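Local coordinates for lipoate-protein ligase, putative (Streptococcus pneumoniae, PDB 1VQZ) that is a putative lipoate-protein ligase, with a catalytic domain of the ligase A/B type and a bacterial ligase C-terminal region, at residues A[30-34]-A[35-39]; A[58-61]-A[62-65]; A[296-299]-A[300-303]. All blocks are in the same frame, centred on the assembly; numbering follows the deposited sequence.

The three contacts are local, each within one short run of chain. Contact 1 lies in the C-terminal part of helix 23-36 and contact 2 in the loop between strand 52-55 and helix 67-73, both in the ligase A/B catalytic region; contact 3 covers the turn into helix 298-304 and its following residues, in the C-terminal region. Contact 1 stands apart, its centre about 27 Å from that of contact 2 and about 23 Å from that of contact 3. Contacts 2 and 3 have centres about 19 Å apart yet touch: the imidazole of His-58 packs against Asp-296 and Val-297, with NE2 of His-58 3.1 Å from the backbone N of Val-297. Molecules of 1,2-ethanediol, probably from the crystallisation liquor, border all three.

Contact 1 of 3, residues A[30-34]-A[35-39]; sequences EEYAF and KHLLD. With EDO (1,2-ethanediol), chain N; EDO (1,2-ethanediol), chain L.
Lys-35 lies back along its own helix toward Glu-31, one turn earlier. Its CB sits 3.4 Å from the carbonyl O of Glu-31, the same oxygen that accepts the backbone N-H of Lys-35. CG passes within 4.0 Å of Phe-34 CD2, CD runs beside Glu-31 CG, and CE moves on toward the carboxylate. With every torsion beyond chi1 close to 180°, the chain reaches full length, and NZ forms a salt bridge of 2.8 Å with Glu-31 OE2. The ammonium comes from the anti side, 34° out of the carboxylate plane, and Lys-244 forms a second salt bridge to OE2. This is an i to i+4 pair in the C-terminal part of helix 23-36, the helix of the beta-alpha-beta unit between strands 13-17 and 42-47. Alongside, His-36 and Tyr-32 form an offset stack, planes 12° apart and centroids 4.5 Å apart. His-36 CB lies over the centre of the Tyr-32 ring, 3.5 Å from the centroid, as a CH-pi contact. A 1,2-ethanediol links the two turns, its O2 hydrogen-bonded to Glu-31 OE1 and its O1 to His-36 NE2, the latter at 2.8 Å. The phenol OH of Tyr-32 is hydrogen-bonded to Glu-236 of helix 231-245.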
loop_
_atom_site.group_PDB
_atom_site.type_symbol
_atom_site.label_atom_id
_atom_site.label_comp_id
_atom_site.label_asym_id
_atom_site.label_seq_id
_atom_site.Cartn_x
_atom_site.Cartn_y
_atom_site.Cartn_z
ATOM N N GLU A 30 10.527 7.221 -1.585
ATOM C CA GLU A 30 9.696 6.571 -2.606
ATOM C C GLU A 30 8.658 7.547 -3.140
ATOM O O GLU A 30 8.441 7.631 -4.371
ATOM C CB GLU A 30 9.016 5.304 -2.045
ATOM C CG GLU A 30 8.169 4.528 -3.062
ATOM C CD GLU A 30 7.345 3.458 -2.408
ATOM O OE1 GLU A 30 6.652 3.790 -1.431
ATOM O OE2 GLU A 30 7.400 2.287 -2.865
ATOM N N GLU A 31 8.009 8.290 -2.241
ATOM C CA GLU A 31 7.033 9.277 -2.686
ATOM C C GLU A 31 7.658 10.372 -3.559
ATOM O O GLU A 31 7.040 10.882 -4.551
ATOM C CB GLU A 31 6.337 9.939 -1.487
ATOM C CG GLU A 31 5.150 10.791 -1.913
ATOM C CD GLU A 31 4.477 11.528 -0.760
ATOM O OE1 GLU A 31 5.151 12.209 0.049
ATOM O OE2 GLU A 31 3.260 11.447 -0.699
ATOM N N TYR A 32 8.868 10.772 -3.181
ATOM C CA TYR A 32 9.611 11.765 -3.948
ATOM C C TYR A 32 9.887 11.291 -5.390
ATOM O O TYR A 32 9.691 12.026 -6.346
ATOM C CB TYR A 32 10.908 12.122 -3.245
ATOM C CG TYR A 32 11.525 13.370 -3.813
ATOM C CD1 TYR A 32 11.065 14.633 -3.433
ATOM C CD2 TYR A 32 12.566 13.298 -4.723
ATOM C CE1 TYR A 32 11.601 15.817 -3.973
ATOM C CE2 TYR A 32 13.138 14.483 -5.272
ATOM C CZ TYR A 32 12.641 15.743 -4.886
ATOM O OH TYR A 32 13.197 16.881 -5.407
ATOM N N ALA A 33 10.316 10.039 -5.548
ATOM C CA ALA A 33 10.486 9.481 -6.855
ATOM C C ALA A 33 9.145 9.450 -7.619
ATOM O O ALA A 33 9.075 9.888 -8.775
ATOM C CB ALA A 33 11.145 8.089 -6.750
ATOM N N PHE A 34 8.076 8.960 -6.973
ATOM C CA PHE A 34 6.759 8.852 -7.604
ATOM C C PHE A 34 6.241 10.216 -8.049
ATOM O O PHE A 34 5.854 10.420 -9.225
ATOM C CB PHE A 34 5.810 8.260 -6.583
ATOM C CG PHE A 34 4.406 7.997 -7.079
ATOM C CD1 PHE A 34 4.141 7.664 -8.423
ATOM C CD2 PHE A 34 3.348 7.953 -6.147
ATOM C CE1 PHE A 34 2.830 7.342 -8.849
ATOM C CE2 PHE A 34 2.053 7.642 -6.563
ATOM C CZ PHE A 34 1.799 7.343 -7.922
ATOM N N LYS A 35 6.287 11.192 -7.145
ATOM C CA LYS A 35 5.598 12.497 -7.369
ATOM C C LYS A 35 6.449 13.667 -7.852
ATOM O O LYS A 35 5.949 14.608 -8.439
ATOM C CB LYS A 35 4.842 12.902 -6.099
ATOM C CG LYS A 35 3.793 11.919 -5.696
ATOM C CD LYS A 35 3.063 12.363 -4.418
ATOM C CE LYS A 35 1.919 11.383 -4.062
ATOM N NZ LYS A 35 1.280 11.719 -2.705
ATOM N N HIS A 36 7.737 13.573 -7.635
ATOM C CA HIS A 36 8.648 14.704 -7.852
ATOM C C HIS A 36 9.676 14.506 -8.961
ATOM O O HIS A 36 10.160 15.487 -9.478
ATOM C CB HIS A 36 9.402 15.004 -6.551
ATOM C CG HIS A 36 8.551 15.607 -5.488
ATOM N ND1 HIS A 36 8.548 16.958 -5.221
ATOM C CD2 HIS A 36 7.701 15.039 -4.597
ATOM C CE1 HIS A 36 7.718 17.195 -4.220
ATOM N NE2 HIS A 36 7.199 16.050 -3.818
ATOM N N LEU A 37 10.027 13.264 -9.311
ATOM C CA LEU A 37 10.992 13.019 -10.393
ATOM C C LEU A 37 10.268 12.821 -11.726
ATOM O O LEU A 37 10.426 11.797 -12.419
ATOM C CB LEU A 37 11.928 11.828 -10.119
ATOM C CG LEU A 37 12.883 11.908 -8.903
ATOM C CD1 LEU A 37 13.784 10.706 -8.897
ATOM C CD2 LEU A 37 13.725 13.157 -8.888
ATOM N N LEU A 38 9.525 13.853 -12.093
ATOM C CA LEU A 38 8.637 13.851 -13.263
ATOM C C LEU A 38 9.341 13.903 -14.644
ATOM O O LEU A 38 8.696 13.690 -15.661
ATOM C CB LEU A 38 7.648 15.031 -13.145
ATOM C CG LEU A 38 6.795 14.953 -11.879
ATOM C CD1 LEU A 38 5.763 16.086 -11.828
ATOM C CD2 LEU A 38 6.108 13.564 -11.777
ATOM N N ASP A 39 10.638 14.194 -14.677
ATOM C CA ASP A 39 11.422 14.111 -15.913
ATOM C C ASP A 39 11.979 12.693 -16.188
ATOM O O ASP A 39 12.669 12.495 -17.175
ATOM C CB ASP A 39 12.641 15.060 -15.866
ATOM C CG ASP A 39 12.268 16.548 -15.942
ATOM O OD1 ASP A 39 11.181 16.885 -16.453
ATOM O OD2 ASP A 39 13.103 17.379 -15.508
HETATM C C1 EDO N . 5.011 16.014 -1.716
HETATM O O1 EDO N . 4.830 14.991 -2.689
HETATM C C2 EDO N . 5.347 15.320 -0.408
HETATM O O2 EDO N . 4.192 14.725 0.174
HETATM C C1 EDO L . 5.408 0.847 2.096
HETATM O O1 EDO L . 5.280 -0.548 1.947
HETATM C C2 EDO L . 5.377 1.394 0.689
HETATM O O2 EDO L . 5.831 2.729 0.671
#

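Contact 2 of 3, residues A[58-61]-A[62-65]; sequences HQNT and IEEI. With EDO (1,2-ethanediol), chain D; EDO (1,2-ethanediol), chain J.
Thr-61 O accepts two backbone N-H groups, from Glu-64 at 2.9 Å and from Ile-65 at 3.1 Å. The Ile-65 donor comes nearly straight onto the carbonyl, at a C=O...N angle of 175°, whereas that of Glu-64 stands well above the carbonyl plane. One residue earlier, Asn-60 O takes the N-H of Glu-63 at 2.9 Å, and Asn-60 itself centres an inverse gamma turn. Two waters extend this network to the Glu-64 carboxylate. One links OE2 to the backbone N of Asn-60; the other joins OE1 to Gln-59 NE2, weakly on the amide side, while Gln-59 OE1 is bonded to Gly-56 N. With CG of Glu-64 beside its own backbone N (chi1 -50°), CG lies 3.2 Å from Asn-60 O; the bend at chi2 then turns the carboxylate back toward Asn-60. Further out, the Asn-60 and Glu-63 side chains lie side by side, their amide and carboxylate planes 73° apart. Asn-60 ND2 is hydrogen-bonded to Glu-272, Asn-60 OD1 accepts from O1 of a 1,2-ethanediol and meets Ile-62 CG2 at 3.3 Å, and the Glu-63 carboxylate is bonded to Ser-177. The Thr-61 and Ile-65 side chains point the same way, with CG2 of Thr-61 3.9 Å from CG1 of Ile-65. They pack on Val-55 and Ile-53 respectively, so the turn rests on strand 52-55, which it has just left, before helix 67-73.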
loop_
_atom_site.group_PDB
_atom_site.type_symbol
_atom_site.label_atom_id
_atom_site.label_comp_id
_atom_site.label_asym_id
_atom_site.label_seq_id
_atom_site.Cartn_x
_atom_site.Cartn_y
_atom_site.Cartn_z
ATOM N N HIS A 58 -5.954 4.718 4.242
ATOM C CA HIS A 58 -7.202 5.083 4.878
ATOM C C HIS A 58 -7.539 4.363 6.178
ATOM O O HIS A 58 -8.621 4.558 6.704
ATOM C CB HIS A 58 -8.339 4.952 3.879
ATOM C CG HIS A 58 -8.164 5.800 2.659
ATOM N ND1 HIS A 58 -7.849 7.142 2.727
ATOM C CD2 HIS A 58 -8.199 5.490 1.332
ATOM C CE1 HIS A 58 -7.739 7.633 1.499
ATOM N NE2 HIS A 58 -7.935 6.656 0.633
ATOM N N GLN A 59 -6.592 3.580 6.719
ATOM C CA GLN A 59 -6.825 2.850 7.954
ATOM C C GLN A 59 -6.927 3.834 9.143
ATOM O O GLN A 59 -6.271 4.868 9.183
ATOM C CB GLN A 59 -5.738 1.774 8.238
ATOM C CG GLN A 59 -5.836 0.514 7.396
ATOM C CD GLN A 59 -4.937 -0.616 7.873
ATOM O OE1 GLN A 59 -3.742 -0.673 7.542
ATOM N NE2 GLN A 59 -5.517 -1.539 8.649
ATOM N N ASN A 60 -7.770 3.459 10.089
ATOM C CA ASN A 60 -7.950 4.188 11.329
ATOM C C ASN A 60 -6.936 3.621 12.317
ATOM O O ASN A 60 -7.225 2.710 13.097
ATOM C CB ASN A 60 -9.408 4.083 11.798
ATOM C CG ASN A 60 -9.685 4.922 13.040
ATOM O OD1 ASN A 60 -8.765 5.449 13.650
ATOM N ND2 ASN A 60 -10.927 5.001 13.442
ATOM N N THR A 61 -5.717 4.161 12.203
ATOM C CA THR A 61 -4.507 3.648 12.827
ATOM C C THR A 61 -4.680 3.404 14.320
ATOM O O THR A 61 -4.400 2.302 14.815
ATOM C CB THR A 61 -3.354 4.573 12.551
ATOM O OG1 THR A 61 -3.372 4.938 11.156
ATOM C CG2 THR A 61 -2.039 3.890 12.906
ATOM N N ILE A 62 -5.281 4.367 14.993
ATOM C CA ILE A 62 -5.436 4.309 16.448
ATOM C C ILE A 62 -6.269 3.113 16.870
ATOM O O ILE A 62 -6.071 2.546 17.949
ATOM C CB ILE A 62 -6.016 5.610 16.995
ATOM C CG1 ILE A 62 -5.784 5.736 18.508
ATOM C CG2 ILE A 62 -7.538 5.732 16.752
ATOM C CD1 ILE A 62 -4.389 5.790 18.885
ATOM N N GLU A 63 -7.184 2.695 16.003
ATOM C CA GLU A 63 -8.058 1.575 16.343
ATOM C C GLU A 63 -7.552 0.212 15.892
ATOM O O GLU A 63 -8.199 -0.787 16.161
ATOM C CB GLU A 63 -9.413 1.824 15.719
ATOM C CG GLU A 63 -10.152 2.991 16.305
ATOM C CD GLU A 63 -10.319 2.862 17.812
ATOM O OE1 GLU A 63 -10.531 1.724 18.286
ATOM O OE2 GLU A 63 -10.206 3.894 18.505
ATOM N N GLU A 64 -6.410 0.191 15.202
ATOM C CA GLU A 64 -5.799 -1.023 14.617
ATOM C C GLU A 64 -4.513 -1.493 15.257
ATOM O O GLU A 64 -4.165 -2.661 15.149
ATOM C CB GLU A 64 -5.421 -0.811 13.165
ATOM C CG GLU A 64 -6.462 -0.236 12.251
ATOM C CD GLU A 64 -7.773 -0.967 12.308
ATOM O OE1 GLU A 64 -7.751 -2.220 12.248
ATOM O OE2 GLU A 64 -8.811 -0.268 12.429
ATOM N N ILE A 65 -3.768 -0.582 15.853
ATOM C CA ILE A 65 -2.456 -0.899 16.417
ATOM C C ILE A 65 -2.483 -1.200 17.926
ATOM O O ILE A 65 -3.086 -0.439 18.725
ATOM C CB ILE A 65 -1.487 0.302 16.166
ATOM C CG1 ILE A 65 -1.304 0.520 14.672
ATOM C CG2 ILE A 65 -0.120 0.125 16.893
ATOM C CD1 ILE A 65 -0.657 -0.639 13.972
HETATM C C1 EDO D . -8.731 8.050 6.533
HETATM O O1 EDO D . -9.196 8.168 5.209
HETATM C C2 EDO D . -7.331 8.609 6.690
HETATM O O2 EDO D . -7.358 9.988 6.451
HETATM C C1 EDO J . -9.542 9.098 13.680
HETATM O O1 EDO J . -9.232 8.004 14.555
HETATM C C2 EDO J . -11.002 8.926 13.283
HETATM O O2 EDO J . -11.786 8.839 14.478
HETATM O O HOH W 1 -5.699 -3.679 10.616
HETATM O O HOH W 2 -9.378 1.067 9.657
#

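Contact 3 of 3, residues A[296-299]-A[300-303]; sequences DVAA and VEDV. With EDO (1,2-ethanediol), chain S.
Val-297 O receives the backbone N-H groups of Val-300 and Glu-301, and this shared acceptor lies in the turn that leads into the helix. The Val-300 bond, 2.9 Å from N to Val-297 O, arrives from above the carbonyl plane; the Glu-301 donor, at 3.2 Å from the same oxygen, meets it more directly, with a C=O...N angle of 161°. Asp-302 N then bonds to Ala-298 O at 2.8 Å, and Val-303 N reaches Ala-299 O only weakly. Ahead of these, the Ala-298 N-H is satisfied by Asp-296 OD1 at 2.9 Å, through the anti lone pair of that oxygen and with a fairly straight N-H...O angle of 159°. The same OD1 also accepts from O1 of a 1,2-ethanediol molecule, which is bonded in addition to Arg-57 O.

The carboxylates further along have partners outside the turn. Glu-301 extends beyond CG back over Val-297 and Ala-298, placing OE1 3.5 Å from Ala-298 CA and OE2 3.8 Å from Val-297 CG1; OE2 is bonded to the backbone N of Ile-287 in strand 281-289. Asp-302 OD1 lies close to Ala-298 O, two acceptors side by side, and its charge is met by a salt bridge to Arg-305. Asp-296 and Glu-301 bring like charges to within 5.7 Å, OD1 to OE1, which may be eased by the Ala-298 N-H.

Between the two segments apolar packing is slight: the Val-297 and Val-300 side chains cross at a slant, CG2 of Val-297 meeting CB of Val-300, while Phe-327 and His-58 also touch Val-297. The bond from Asp-296 OD1 to the N-H two residues on closes an Asx turn, a common way of capping a helix on its N-terminal side, here in the turn leading into helix 298-304 in the C-terminal region of the ligase.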
loop_
_atom_site.group_PDB
_atom_site.type_symbol
_atom_site.label_atom_id
_atom_site.label_comp_id
_atom_site.label_asym_id
_atom_site.label_seq_id
_atom_site.Cartn_x
_atom_site.Cartn_y
_atom_site.Cartn_z
ATOM N N ASP A 296 -7.203 7.615 -4.099
ATOM C CA ASP A 296 -7.626 8.139 -2.789
ATOM C C ASP A 296 -9.161 8.305 -2.675
ATOM O O ASP A 296 -9.805 8.866 -3.557
ATOM C CB ASP A 296 -6.957 9.486 -2.573
ATOM C CG ASP A 296 -6.882 9.884 -1.123
ATOM O OD1 ASP A 296 -7.928 10.112 -0.506
ATOM O OD2 ASP A 296 -5.747 10.007 -0.615
ATOM N N VAL A 297 -9.697 7.809 -1.574
ATOM C CA VAL A 297 -11.132 7.854 -1.252
ATOM C C VAL A 297 -11.670 9.295 -1.083
ATOM O O VAL A 297 -12.881 9.508 -1.090
ATOM C CB VAL A 297 -11.487 6.912 -0.022
ATOM C CG1 VAL A 297 -11.214 7.576 1.284
ATOM C CG2 VAL A 297 -12.916 6.469 -0.067
ATOM N N ALA A 298 -10.780 10.285 -1.024
ATOM C CA ALA A 298 -11.195 11.698 -0.957
ATOM C C ALA A 298 -12.172 12.085 -2.055
ATOM O O ALA A 298 -13.100 12.861 -1.792
ATOM C CB ALA A 298 -9.992 12.631 -1.013
ATOM N N ALA A 299 -11.972 11.548 -3.264
ATOM C CA ALA A 299 -12.878 11.757 -4.393
ATOM C C ALA A 299 -14.311 11.298 -4.135
ATOM O O ALA A 299 -15.251 11.919 -4.595
ATOM C CB ALA A 299 -12.337 11.092 -5.649
ATOM N N VAL A 300 -14.489 10.230 -3.383
ATOM C CA VAL A 300 -15.819 9.767 -3.013
ATOM C C VAL A 300 -16.450 10.687 -1.935
ATOM O O VAL A 300 -17.622 11.117 -2.053
ATOM C CB VAL A 300 -15.761 8.301 -2.549
ATOM C CG1 VAL A 300 -17.126 7.790 -2.154
ATOM C CG2 VAL A 300 -15.127 7.416 -3.648
ATOM N N GLU A 301 -15.673 11.002 -0.900
ATOM C CA GLU A 301 -16.044 12.041 0.074
ATOM C C GLU A 301 -16.518 13.271 -0.684
ATOM O O GLU A 301 -17.548 13.830 -0.340
ATOM C CB GLU A 301 -14.854 12.402 0.972
ATOM C CG GLU A 301 -14.416 11.241 1.879
ATOM C CD GLU A 301 -13.029 11.417 2.507
ATOM O OE1 GLU A 301 -12.336 12.424 2.222
ATOM O OE2 GLU A 301 -12.613 10.514 3.257
ATOM N N ASP A 302 -15.795 13.669 -1.743
ATOM C CA ASP A 302 -16.112 14.933 -2.421
ATOM C C ASP A 302 -17.476 14.915 -3.116
ATOM O O ASP A 302 -18.203 15.898 -3.070
ATOM C CB ASP A 302 -15.016 15.321 -3.398
ATOM C CG ASP A 302 -13.720 15.756 -2.703
ATOM O OD1 ASP A 302 -13.692 15.958 -1.458
ATOM O OD2 ASP A 302 -12.717 15.875 -3.422
ATOM N N VAL A 303 -17.827 13.783 -3.705
ATOM C CA VAL A 303 -19.081 13.628 -4.418
ATOM C C VAL A 303 -20.249 13.489 -3.454
ATOM O O VAL A 303 -21.374 13.728 -3.835
ATOM C CB VAL A 303 -19.050 12.436 -5.457
ATOM C CG1 VAL A 303 -19.074 11.070 -4.812
ATOM C CG2 VAL A 303 -20.243 12.520 -6.417
HETATM C C1 EDO S . -6.978 10.990 3.080
HETATM O O1 EDO S . -8.002 11.085 2.010
HETATM C C2 EDO S . -6.238 9.647 3.296
HETATM O O2 EDO S . -4.857 9.649 3.766
#